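Local coordinates for protein alpha-1,2-mannosyltransferase (Ktr4), putative (Neosartorya fumigata, PDB 7BOP) that is a putative alpha-1,2-mannosyltransferase of the GT-A clan that binds guanosine-5'-diphosphate and a manganese ion, at residues M170-S175 with A298-L303; M177-P182 with F290-Q295; L216-T221 with C277-N282; K239-A244 with G325-A330. One frame throughout, in Å; residues are numbered along the deposited sequence.

How the interactions relate
Interactions 1, 2 and 3 are buried, whereas interaction 4, whose centre lies about 19 Å from the centre of the chain, is only partly so. Interaction 3 lies deepest, about 5 Å from that centre, and joins strand 218-224 to the segment holding strand 278-279 in the mixed sheet, through an aromatic cluster and bridging waters. Interactions 1 and 2 share helix 294-306 and touch through F300, M177 and Y179; the first is ring-on-backbone packing, the second adds an arginine-carbonyl bond. Interaction 4 is purely apolar. It meets interaction 1 where F241 packs on A298, Y299 and H302, and interaction 2 where F327 packs on F290 and Q295.

Interaction 1 of 4, residues M170-S175 with A298-L303; sequences MCRWNS and AYFNHL. With GDP (guanosine-5'-diphosphate), chain H.
F300 is the side chain that joins the two helices, its ring pushed against the backbone and inner side-chain atoms of R172 and S175. The close part lies along one side of the ring. CD1 of F300 sits 3.9 Å from C of S175, and CE1 of F300 is 3.9 Å from O of R172. Next to these, S175 CB is 4.0 Å from F300 CD1, while CG of R172 comes to 4.1 Å from F300 CZ. With CG of F300 anti to the backbone N (chi1 166°), the ring is carried across to the other helix.

The contact is looser at L303, which also points toward the first helix, but whose CD1 stays 6.4 Å from CB of S175. The R172 guanidinium plane is turned 45° from the ring, and its strongest partner is D304, in a salt bridge through NE. S175 keeps its hydroxyl on its own helix, where OG donates to O of C171 at 2.7 Å; S175 N reaches the same oxygen from the opposite face of the carbonyl plane, so two bonds grip it.

On this same helix M170 lines the nucleotide pocket, its CG 3.3 Å from O4' of guanosine-5'-diphosphate. Helix 165-177 and helix 294-306 thus meet beside helix 308-311, whose F309 touches R172, S175 and L303, and helix 316-327, reached by N174, S175, Y299 and L303.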
# COMPACT_ATOMS: atom_id res chain seq x y z
N MET A 170 8.13 11.57 1.08
CA MET A 170 6.94 10.74 1.31
C MET A 170 7.24 9.26 1.12
O MET A 170 6.85 8.44 1.96
CB MET A 170 5.79 11.21 0.41
CG MET A 170 4.54 10.37 0.51
SD MET A 170 4.59 8.89 -0.53
CE MET A 170 4.59 9.63 -2.16
N CYS A 171 7.92 8.90 0.04
CA CYS A 171 8.26 7.50 -0.22
C CYS A 171 9.14 6.91 0.88
O CYS A 171 8.92 5.79 1.33
CB CYS A 171 8.97 7.35 -1.57
SG CYS A 171 7.88 7.63 -2.99
N ARG A 172 10.13 7.68 1.30
CA ARG A 172 11.01 7.28 2.40
C ARG A 172 10.23 7.14 3.72
O ARG A 172 10.41 6.16 4.45
CB ARG A 172 12.14 8.29 2.55
CG ARG A 172 13.08 8.01 3.71
CD ARG A 172 14.27 8.95 3.67
NE ARG A 172 15.19 8.62 4.75
CZ ARG A 172 15.22 9.18 5.96
NH1 ARG A 172 14.39 10.17 6.31
NH2 ARG A 172 16.12 8.75 6.84
N TRP A 173 9.33 8.09 3.98
CA TRP A 173 8.52 8.05 5.20
C TRP A 173 7.63 6.80 5.26
O TRP A 173 7.60 6.10 6.28
CB TRP A 173 7.66 9.30 5.34
CG TRP A 173 6.98 9.35 6.69
CD1 TRP A 173 7.54 9.73 7.87
CD2 TRP A 173 5.63 9.00 6.98
NE1 TRP A 173 6.63 9.63 8.89
CE2 TRP A 173 5.44 9.19 8.38
CE3 TRP A 173 4.55 8.54 6.21
CZ2 TRP A 173 4.23 8.95 9.01
CZ3 TRP A 173 3.34 8.29 6.84
CH2 TRP A 173 3.19 8.51 8.24
N ASN A 174 6.92 6.51 4.16
CA ASN A 174 6.13 5.28 4.07
C ASN A 174 6.98 4.02 4.10
O ASN A 174 6.54 3.00 4.62
CB ASN A 174 5.25 5.31 2.81
CG ASN A 174 4.05 6.23 2.96
OD1 ASN A 174 3.36 6.21 3.97
ND2 ASN A 174 3.78 7.02 1.94
N SER A 175 8.20 4.08 3.56
CA SER A 175 9.09 2.91 3.52
C SER A 175 9.68 2.52 4.88
O SER A 175 9.81 1.33 5.16
CB SER A 175 10.23 3.12 2.53
OG SER A 175 9.75 3.25 1.20
N ALA A 298 16.17 -3.61 8.85
CA ALA A 298 17.56 -3.64 8.36
C ALA A 298 17.61 -3.38 6.85
O ALA A 298 18.48 -2.66 6.37
CB ALA A 298 18.23 -4.96 8.70
N TYR A 299 16.65 -3.97 6.12
CA TYR A 299 16.50 -3.73 4.68
C TYR A 299 16.26 -2.26 4.40
O TYR A 299 16.94 -1.66 3.55
CB TYR A 299 15.38 -4.60 4.11
CG TYR A 299 15.09 -4.39 2.63
CD1 TYR A 299 16.08 -4.57 1.67
CD2 TYR A 299 13.81 -4.03 2.19
CE1 TYR A 299 15.82 -4.39 0.32
CE2 TYR A 299 13.54 -3.85 0.83
CZ TYR A 299 14.54 -4.04 -0.09
OH TYR A 299 14.29 -3.86 -1.44
N PHE A 300 15.33 -1.64 5.13
CA PHE A 300 15.08 -0.22 4.94
C PHE A 300 16.35 0.60 5.17
O PHE A 300 16.69 1.46 4.36
CB PHE A 300 13.96 0.33 5.83
CG PHE A 300 13.96 1.83 5.86
CD1 PHE A 300 13.53 2.55 4.76
CD2 PHE A 300 14.52 2.51 6.94
CE1 PHE A 300 13.59 3.93 4.74
CE2 PHE A 300 14.58 3.90 6.93
CZ PHE A 300 14.11 4.61 5.83
N ASN A 301 17.05 0.35 6.28
CA ASN A 301 18.25 1.12 6.59
C ASN A 301 19.34 0.95 5.55
O ASN A 301 20.02 1.92 5.23
CB ASN A 301 18.79 0.79 7.99
CG ASN A 301 17.91 1.35 9.08
OD1 ASN A 301 17.44 2.48 8.99
ND2 ASN A 301 17.68 0.57 10.12
N HIS A 302 19.49 -0.26 5.02
CA HIS A 302 20.39 -0.49 3.89
C HIS A 302 20.04 0.40 2.69
O HIS A 302 20.90 1.09 2.12
CB HIS A 302 20.34 -1.96 3.47
CG HIS A 302 21.21 -2.28 2.31
ND1 HIS A 302 20.80 -2.13 1.00
CD2 HIS A 302 22.49 -2.72 2.26
CE1 HIS A 302 21.79 -2.47 0.19
NE2 HIS A 302 22.82 -2.84 0.93
N LEU A 303 18.77 0.40 2.31
CA LEU A 303 18.30 1.24 1.19
C LEU A 303 18.49 2.73 1.49
O LEU A 303 18.86 3.52 0.61
CB LEU A 303 16.82 0.96 0.90
CG LEU A 303 16.44 -0.44 0.42
CD1 LEU A 303 14.94 -0.44 0.15
CD2 LEU A 303 17.22 -0.90 -0.82
PB GDP H . 0.49 9.29 -5.73
O1B GDP H . 0.14 10.14 -6.92
O2B GDP H . -0.71 8.61 -5.06
O3B GDP H . 1.68 8.36 -5.92
O3A GDP H . 1.04 10.42 -4.71
PA GDP H . 0.14 11.33 -3.71
O1A GDP H . 0.33 12.79 -4.04
O2A GDP H . -1.27 10.70 -3.64
O5' GDP H . 0.98 11.05 -2.37
C5' GDP H . 0.88 9.80 -1.68
C4' GDP H . 0.34 10.02 -0.27
O4' GDP H . 1.27 10.84 0.46
C3' GDP H . -0.98 10.78 -0.22
O3' GDP H . -1.69 10.32 0.95
C2' GDP H . -0.57 12.24 -0.09
O2' GDP H . -1.56 13.02 0.58
C1' GDP H . 0.72 12.14 0.71
N9 GDP H . 1.80 13.12 0.43
C8 GDP H . 2.61 13.23 -0.66
N7 GDP H . 3.50 14.23 -0.48
C5 GDP H . 3.28 14.76 0.74
C6 GDP H . 3.86 15.85 1.56
O6 GDP H . 4.80 16.51 1.10
N1 GDP H . 3.34 16.09 2.78
C2 GDP H . 2.32 15.35 3.29
N2 GDP H . 1.82 15.62 4.52
N3 GDP H . 1.74 14.35 2.58
C4 GDP H . 2.17 14.02 1.34

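Interaction 2 of 4, residues M177-P182 with F290-Q295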
# COMPACT_ATOMS: atom_id res chain seq x y z
N MET A 177 9.66 5.02 8.09
CA MET A 177 9.47 5.93 9.21
C MET A 177 8.10 5.90 9.87
O MET A 177 8.02 6.10 11.09
CB MET A 177 9.78 7.37 8.78
CG MET A 177 11.19 7.58 8.23
SD MET A 177 12.46 7.10 9.42
CE MET A 177 13.94 7.38 8.47
N PHE A 178 7.03 5.64 9.12
CA PHE A 178 5.67 5.69 9.70
C PHE A 178 5.52 4.76 10.90
O PHE A 178 4.93 5.14 11.91
CB PHE A 178 4.57 5.46 8.65
CG PHE A 178 4.30 4.01 8.30
CD1 PHE A 178 5.13 3.32 7.42
CD2 PHE A 178 3.20 3.35 8.83
CE1 PHE A 178 4.87 1.99 7.09
CE2 PHE A 178 2.94 2.03 8.51
CZ PHE A 178 3.77 1.34 7.63
N TYR A 179 6.10 3.56 10.80
CA TYR A 179 6.04 2.58 11.87
C TYR A 179 6.94 2.89 13.09
O TYR A 179 6.90 2.15 14.07
CB TYR A 179 6.33 1.17 11.35
CG TYR A 179 7.66 0.97 10.65
CD1 TYR A 179 8.81 0.62 11.35
CD2 TYR A 179 7.75 1.07 9.25
CE1 TYR A 179 10.02 0.42 10.70
CE2 TYR A 179 8.95 0.86 8.59
CZ TYR A 179 10.08 0.53 9.31
OH TYR A 179 11.26 0.32 8.64
N LYS A 180 7.75 3.94 12.99
CA LYS A 180 8.55 4.47 14.10
C LYS A 180 7.95 5.72 14.73
O LYS A 180 8.53 6.25 15.67
CB LYS A 180 9.96 4.80 13.61
CG LYS A 180 10.75 3.61 13.11
CD LYS A 180 12.15 4.05 12.73
CE LYS A 180 12.99 2.88 12.23
NZ LYS A 180 13.13 2.88 10.74
N HIS A 181 6.81 6.20 14.23
CA HIS A 181 6.20 7.40 14.80
C HIS A 181 5.66 7.09 16.20
O HIS A 181 5.01 6.05 16.39
CB HIS A 181 5.09 7.94 13.91
CG HIS A 181 4.74 9.36 14.22
ND1 HIS A 181 4.01 9.71 15.33
CD2 HIS A 181 5.03 10.52 13.58
CE1 HIS A 181 3.85 11.02 15.36
NE2 HIS A 181 4.46 11.54 14.31
N PRO A 182 5.92 7.97 17.19
CA PRO A 182 5.46 7.70 18.58
C PRO A 182 3.96 7.43 18.74
O PRO A 182 3.56 6.56 19.50
CB PRO A 182 5.86 8.99 19.33
CG PRO A 182 7.05 9.49 18.59
CD PRO A 182 6.82 9.15 17.14
N PHE A 290 5.71 -6.34 11.58
CA PHE A 290 6.54 -6.86 10.49
C PHE A 290 7.60 -5.84 10.10
O PHE A 290 8.78 -6.16 10.06
CB PHE A 290 5.72 -7.21 9.25
CG PHE A 290 6.57 -7.49 8.05
CD1 PHE A 290 7.34 -8.66 8.00
CD2 PHE A 290 6.67 -6.57 7.01
CE1 PHE A 290 8.17 -8.91 6.91
CE2 PHE A 290 7.49 -6.82 5.92
CZ PHE A 290 8.24 -7.99 5.87
N PHE A 291 7.16 -4.62 9.83
CA PHE A 291 8.04 -3.56 9.36
C PHE A 291 9.02 -3.11 10.44
O PHE A 291 10.15 -2.73 10.14
CB PHE A 291 7.23 -2.38 8.82
CG PHE A 291 6.37 -2.73 7.64
CD1 PHE A 291 6.94 -2.88 6.38
CD2 PHE A 291 5.00 -2.94 7.79
CE1 PHE A 291 6.15 -3.22 5.27
CE2 PHE A 291 4.21 -3.29 6.69
CZ PHE A 291 4.79 -3.43 5.43
N ARG A 292 8.58 -3.16 11.70
CA ARG A 292 9.47 -2.90 12.85
C ARG A 292 10.49 -4.00 13.08
O ARG A 292 11.45 -3.79 13.79
CB ARG A 292 8.67 -2.73 14.14
CG ARG A 292 7.83 -1.48 14.21
CD ARG A 292 6.75 -1.64 15.25
NE ARG A 292 5.95 -0.43 15.38
CZ ARG A 292 4.71 -0.38 15.86
NH1 ARG A 292 4.08 -1.47 16.28
NH2 ARG A 292 4.09 0.79 15.92
N GLY A 293 10.26 -5.18 12.51
CA GLY A 293 11.12 -6.33 12.71
C GLY A 293 12.53 -6.16 12.20
O GLY A 293 12.83 -5.25 11.40
N GLU A 294 13.41 -7.04 12.68
CA GLU A 294 14.83 -7.00 12.35
C GLU A 294 15.07 -6.99 10.85
O GLU A 294 15.82 -6.16 10.35
CB GLU A 294 15.55 -8.21 12.96
CG GLU A 294 17.06 -8.20 12.75
CD GLU A 294 17.77 -9.47 13.23
OE1 GLU A 294 17.19 -10.24 14.03
OE2 GLU A 294 18.91 -9.70 12.79
N GLN A 295 14.43 -7.91 10.15
CA GLN A 295 14.72 -8.14 8.74
C GLN A 295 14.30 -6.94 7.90
O GLN A 295 15.15 -6.34 7.22
CB GLN A 295 14.03 -9.41 8.24
CG GLN A 295 14.61 -10.71 8.81
CD GLN A 295 14.08 -11.05 10.20
OE1 GLN A 295 13.11 -10.46 10.69
NE2 GLN A 295 14.74 -12.00 10.85
O HOH W 1 5.51 3.37 16.29
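Y179 presents a ring face to F291 in the last turn of helix 288-292, and its apolar contact is a CH-pi interaction: CB of F291 stands 3.7 Å from the centroid of the Y179 ring and 19° off its normal, hence over the face. The CB approaches one rim more closely, at 3.5 Å from CD2 of Y179. The side chain of Y179 takes the crowded position, CG between the backbone N and the carbonyl carbon (chi1 57°), and this swings the ring back over the F291 backbone, with CE1 of Y179 3.2 Å from O of F291. F178 adds a weaker apolar touch, its CZ 4.5 Å from CD2 of F291.

These residues join a short 3-10 turn, 178-180, which follows helix 165-177, to the junction where helix 288-292 ends and G293, as N-cap, starts helix 294-306; the turn packs where one helix gives way to the next in a protein of a GT-A-clan family.

The polar contacts centre on O of Y179. NE of R292 donates to it at 3.0 Å, nearly straight at 166°, in the plane of the carbonyl and close to the plane of the guanidinium. A water donates to O of Y179 and to O of H181, and accepts from NH2 of R292 at 3.0 Å, so linking that carbonyl to NH2, beside the NE that binds it directly. Further bonds hold that guanidinium: NH2 to O of L184, and NH1 to O of Y187 and in a salt bridge to D289. The hydroxyl of Y179 is hydrogen-bonded to D297 on helix 294-306.

Interaction 3 of 4, residues L216-T221 with C277-N282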
# COMPACT_ATOMS: atom_id res chain seq x y z
N LEU A 216 -2.03 -12.54 9.96
CA LEU A 216 -1.69 -12.00 8.66
C LEU A 216 -0.79 -10.78 8.80
O LEU A 216 -0.86 -10.02 9.77
CB LEU A 216 -2.94 -11.68 7.85
CG LEU A 216 -3.88 -12.86 7.60
CD1 LEU A 216 -5.04 -12.43 6.72
CD2 LEU A 216 -3.20 -14.08 7.01
N THR A 217 0.08 -10.63 7.79
CA THR A 217 1.09 -9.60 7.77
C THR A 217 0.64 -8.40 6.95
O THR A 217 0.94 -7.27 7.31
CB THR A 217 2.40 -10.18 7.19
OG1 THR A 217 2.82 -11.26 8.02
CG2 THR A 217 3.49 -9.15 7.11
N TYR A 218 -0.08 -8.63 5.85
CA TYR A 218 -0.33 -7.56 4.89
C TYR A 218 -1.48 -7.89 4.00
O TYR A 218 -1.68 -9.05 3.63
CB TYR A 218 0.93 -7.37 4.05
CG TYR A 218 0.97 -6.19 3.12
CD1 TYR A 218 1.44 -4.95 3.56
CD2 TYR A 218 0.64 -6.32 1.77
CE1 TYR A 218 1.55 -3.88 2.69
CE2 TYR A 218 0.74 -5.26 0.89
CZ TYR A 218 1.20 -4.04 1.35
OH TYR A 218 1.31 -2.99 0.46
N GLY A 219 -2.25 -6.86 3.65
CA GLY A 219 -3.36 -6.98 2.74
C GLY A 219 -3.31 -5.91 1.66
O GLY A 219 -2.99 -4.75 1.95
N PHE A 220 -3.64 -6.32 0.44
CA PHE A 220 -3.66 -5.42 -0.73
C PHE A 220 -4.93 -5.59 -1.55
O PHE A 220 -5.65 -6.57 -1.40
CB PHE A 220 -2.43 -5.71 -1.61
CG PHE A 220 -2.51 -6.99 -2.39
CD1 PHE A 220 -2.20 -8.20 -1.79
CD2 PHE A 220 -2.89 -6.98 -3.73
CE1 PHE A 220 -2.27 -9.39 -2.51
CE2 PHE A 220 -2.96 -8.17 -4.46
CZ PHE A 220 -2.65 -9.38 -3.84
N THR A 221 -5.20 -4.63 -2.43
CA THR A 221 -6.29 -4.75 -3.41
C THR A 221 -5.84 -4.77 -4.87
O THR A 221 -6.49 -5.42 -5.68
CB THR A 221 -7.31 -3.60 -3.26
OG1 THR A 221 -6.60 -2.36 -3.24
CG2 THR A 221 -8.11 -3.75 -1.98
N CYS A 277 6.82 -5.33 -10.24
CA CYS A 277 5.49 -5.55 -9.72
C CYS A 277 5.45 -5.27 -8.23
O CYS A 277 6.39 -5.56 -7.49
CB CYS A 277 4.99 -6.96 -10.02
SG CYS A 277 4.76 -7.20 -11.79
N HIS A 278 4.34 -4.68 -7.80
CA HIS A 278 4.21 -4.24 -6.44
C HIS A 278 2.75 -4.19 -6.06
O HIS A 278 1.86 -3.99 -6.90
CB HIS A 278 4.86 -2.86 -6.27
CG HIS A 278 4.28 -1.79 -7.15
ND1 HIS A 278 4.73 -1.57 -8.44
CD2 HIS A 278 3.31 -0.87 -6.93
CE1 HIS A 278 4.05 -0.57 -8.97
NE2 HIS A 278 3.19 -0.12 -8.07
N PHE A 279 2.52 -4.36 -4.76
CA PHE A 279 1.22 -4.12 -4.16
C PHE A 279 1.05 -2.61 -4.19
O PHE A 279 1.98 -1.87 -3.88
CB PHE A 279 1.22 -4.62 -2.72
CG PHE A 279 1.62 -6.07 -2.59
CD1 PHE A 279 0.84 -7.07 -3.17
CD2 PHE A 279 2.76 -6.43 -1.89
CE1 PHE A 279 1.20 -8.40 -3.05
CE2 PHE A 279 3.12 -7.75 -1.76
CZ PHE A 279 2.34 -8.74 -2.34
N TRP A 280 -0.13 -2.14 -4.59
CA TRP A 280 -0.30 -0.72 -4.83
C TRP A 280 -0.60 -0.03 -3.50
O TRP A 280 -1.74 0.03 -3.05
CB TRP A 280 -1.37 -0.45 -5.88
CG TRP A 280 -1.20 0.86 -6.58
CD1 TRP A 280 -0.03 1.55 -6.78
CD2 TRP A 280 -2.21 1.63 -7.23
NE1 TRP A 280 -0.25 2.69 -7.48
CE2 TRP A 280 -1.58 2.77 -7.78
CE3 TRP A 280 -3.59 1.48 -7.38
CZ2 TRP A 280 -2.29 3.76 -8.47
CZ3 TRP A 280 -4.30 2.46 -8.08
CH2 TRP A 280 -3.64 3.58 -8.61
N SER A 281 0.46 0.51 -2.91
CA SER A 281 0.50 0.87 -1.49
C SER A 281 -0.37 2.03 -1.02
O SER A 281 -0.47 2.27 0.19
CB SER A 281 1.94 1.15 -1.08
OG SER A 281 2.40 2.34 -1.70
N ASN A 282 -0.97 2.79 -1.94
CA ASN A 282 -1.98 3.78 -1.52
C ASN A 282 -3.09 3.15 -0.65
O ASN A 282 -3.64 3.81 0.23
CB ASN A 282 -2.57 4.56 -2.69
CG ASN A 282 -3.03 3.68 -3.83
OD1 ASN A 282 -4.02 2.96 -3.72
ND2 ASN A 282 -2.31 3.75 -4.93
O HOH W 2 -3.29 -2.45 -3.01
O HOH W 3 -4.57 -0.12 -4.29
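F220 and F279 are the closest residues along the two backbones, 6.1 Å between their CA atoms, yet no direct hydrogen bond links the segments 216-221 and 277-282, although strands 218-224 and 278-279 belong to one sheet as an antiparallel pair.

Side chains carry the contact. F279 CD1 stands over one face of the F220 ring, near its rim, 3.4 Å from CG of F220. The ring planes are inclined at 41° with centroids 4.7 Å apart, so the pair is oblique. F220 reaches this place with CG between its backbone N and carbonyl carbon (chi1 74°). On the other side of the F279 ring, CE2 of Y218 lies 3.6 Å from CD2 of F279, and the two planes make 48°. Y218 OH is 3.6 Å from CB of F279, but its hydrogen-bond partner is E284. Y218, F220 and F279 form an aromatic cluster, which W335 extends by stacking on F220 and W257 by meeting F279.

Beside the cluster, two waters lie between T221 and W280. One molecule accepts from N of T221 at 3.0 Å and lies 2.9 Å from O of W280. A second lies near OG1 of T221 and the same W280 oxygen.

The contact thus divides by chemistry: apolar rings pack together in its buried part, where the four touching residues are buried, while between these segments the polar backbone at T221 and W280 is linked through water.

Interaction 4 of 4, residues K239-A244 with G325-A330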
# COMPACT_ATOMS: atom_id res chain seq x y z
N LYS A 239 19.84 -7.31 -3.64
CA LYS A 239 20.72 -8.49 -3.72
C LYS A 239 21.99 -8.36 -2.87
O LYS A 239 22.44 -9.34 -2.29
CB LYS A 239 21.08 -8.81 -5.17
CG LYS A 239 19.93 -9.44 -5.96
CD LYS A 239 20.21 -9.41 -7.46
CE LYS A 239 21.32 -10.35 -7.85
NZ LYS A 239 21.56 -10.31 -9.31
N LYS A 240 22.55 -7.15 -2.81
CA LYS A 240 23.68 -6.86 -1.93
C LYS A 240 23.31 -7.07 -0.46
O LYS A 240 24.04 -7.73 0.29
CB LYS A 240 24.19 -5.42 -2.15
CG LYS A 240 24.89 -5.22 -3.49
CD LYS A 240 25.04 -3.76 -3.85
CE LYS A 240 25.98 -3.02 -2.92
NZ LYS A 240 26.12 -1.58 -3.28
N PHE A 241 22.16 -6.53 -0.06
CA PHE A 241 21.65 -6.74 1.28
C PHE A 241 21.47 -8.23 1.62
O PHE A 241 21.87 -8.68 2.71
CB PHE A 241 20.33 -6.00 1.46
CG PHE A 241 19.73 -6.17 2.82
CD1 PHE A 241 20.28 -5.51 3.90
CD2 PHE A 241 18.64 -7.02 3.01
CE1 PHE A 241 19.74 -5.67 5.17
CE2 PHE A 241 18.11 -7.19 4.28
CZ PHE A 241 18.65 -6.50 5.36
N LEU A 242 20.88 -8.98 0.69
CA LEU A 242 20.66 -10.41 0.90
C LEU A 242 21.97 -11.19 1.03
O LEU A 242 22.07 -12.07 1.88
CB LEU A 242 19.80 -11.03 -0.21
CG LEU A 242 18.33 -10.62 -0.29
CD1 LEU A 242 17.73 -11.15 -1.57
CD2 LEU A 242 17.53 -11.12 0.91
N ALA A 243 22.97 -10.86 0.20
CA ALA A 243 24.28 -11.51 0.28
C ALA A 243 24.96 -11.27 1.64
O ALA A 243 25.64 -12.16 2.15
CB ALA A 243 25.18 -11.05 -0.86
N ALA A 244 24.76 -10.09 2.21
CA ALA A 244 25.25 -9.76 3.55
C ALA A 244 24.42 -10.38 4.69
O ALA A 244 24.92 -10.48 5.81
CB ALA A 244 25.32 -8.26 3.72
N GLY A 325 8.04 -9.81 0.06
CA GLY A 325 8.39 -10.95 -0.79
C GLY A 325 9.64 -11.70 -0.39
O GLY A 325 9.79 -12.86 -0.75
N LEU A 326 10.56 -11.05 0.32
CA LEU A 326 11.79 -11.69 0.80
C LEU A 326 11.75 -12.12 2.27
O LEU A 326 12.36 -13.13 2.61
CB LEU A 326 12.98 -10.75 0.60
CG LEU A 326 13.27 -10.36 -0.84
CD1 LEU A 326 14.34 -9.29 -0.85
CD2 LEU A 326 13.69 -11.57 -1.65
N PHE A 327 11.05 -11.37 3.11
CA PHE A 327 11.12 -11.54 4.57
C PHE A 327 9.83 -11.99 5.25
O PHE A 327 9.89 -12.47 6.38
CB PHE A 327 11.66 -10.24 5.20
CG PHE A 327 12.87 -9.69 4.49
CD1 PHE A 327 13.99 -10.50 4.25
CD2 PHE A 327 12.90 -8.37 4.03
CE1 PHE A 327 15.09 -10.01 3.58
CE2 PHE A 327 14.01 -7.88 3.35
CZ PHE A 327 15.10 -8.70 3.13
N ALA A 328 8.68 -11.86 4.58
CA ALA A 328 7.42 -12.34 5.13
C ALA A 328 7.13 -13.76 4.67
O ALA A 328 7.79 -14.30 3.78
CB ALA A 328 6.28 -11.41 4.75
N ASP A 329 6.14 -14.36 5.33
CA ASP A 329 5.54 -15.61 4.91
C ASP A 329 4.45 -15.25 3.91
O ASP A 329 3.46 -14.61 4.27
CB ASP A 329 4.95 -16.29 6.16
CG ASP A 329 4.29 -17.62 5.89
OD1 ASP A 329 4.10 -18.05 4.73
OD2 ASP A 329 3.92 -18.25 6.91
N ALA A 330 4.60 -15.68 2.65
CA ALA A 330 3.64 -15.36 1.59
C ALA A 330 2.21 -15.82 1.90
O ALA A 330 1.26 -15.21 1.43
CB ALA A 330 4.10 -15.93 0.25
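In F241 the ring is swung opposite the backbone N (chi1 180°), whereas F327 has CG anti to the carbonyl carbon (chi1 -47°), and these two settings bring CZ of F327 to the edge of the F241 ring, near its plane: CE2 of F241 is 3.6 Å from CZ of F327. The planes are turned 80° apart and the centroids lie 5.9 Å from one another; the pair is best called oblique. CD2 of F241 is also near, 3.9 Å from CZ of F327.

L242 works alongside. Both its methyls reach L326, CD1 of L242 meeting CD1 of L326 at 3.9 Å, and CD2 of L242 also meets CE1 of F327 at 3.8 Å, so the branched end spans L326 and F327. Within the second segment, CB of L326 stands 3.6 Å above the centre of the F327 ring, so that one face of that ring rests on its own neighbour.

The arrangement joins helix 234-244 to the C-terminal end of helix 316-327, which stops at F327, with A328 the first residue to leave helical backbone angles. The backbones remain apart, the closest CA atoms being those of L242 and L326, at 9.0 Å, and no hydrogen bond crosses the contact: four apolar side chains carry it.

F241 also packs on A298 and meets the ring of H302 in helix 294-306, F327 touches Q295 and F290, and L326 is packed against M255 and L258 of helix 255-258.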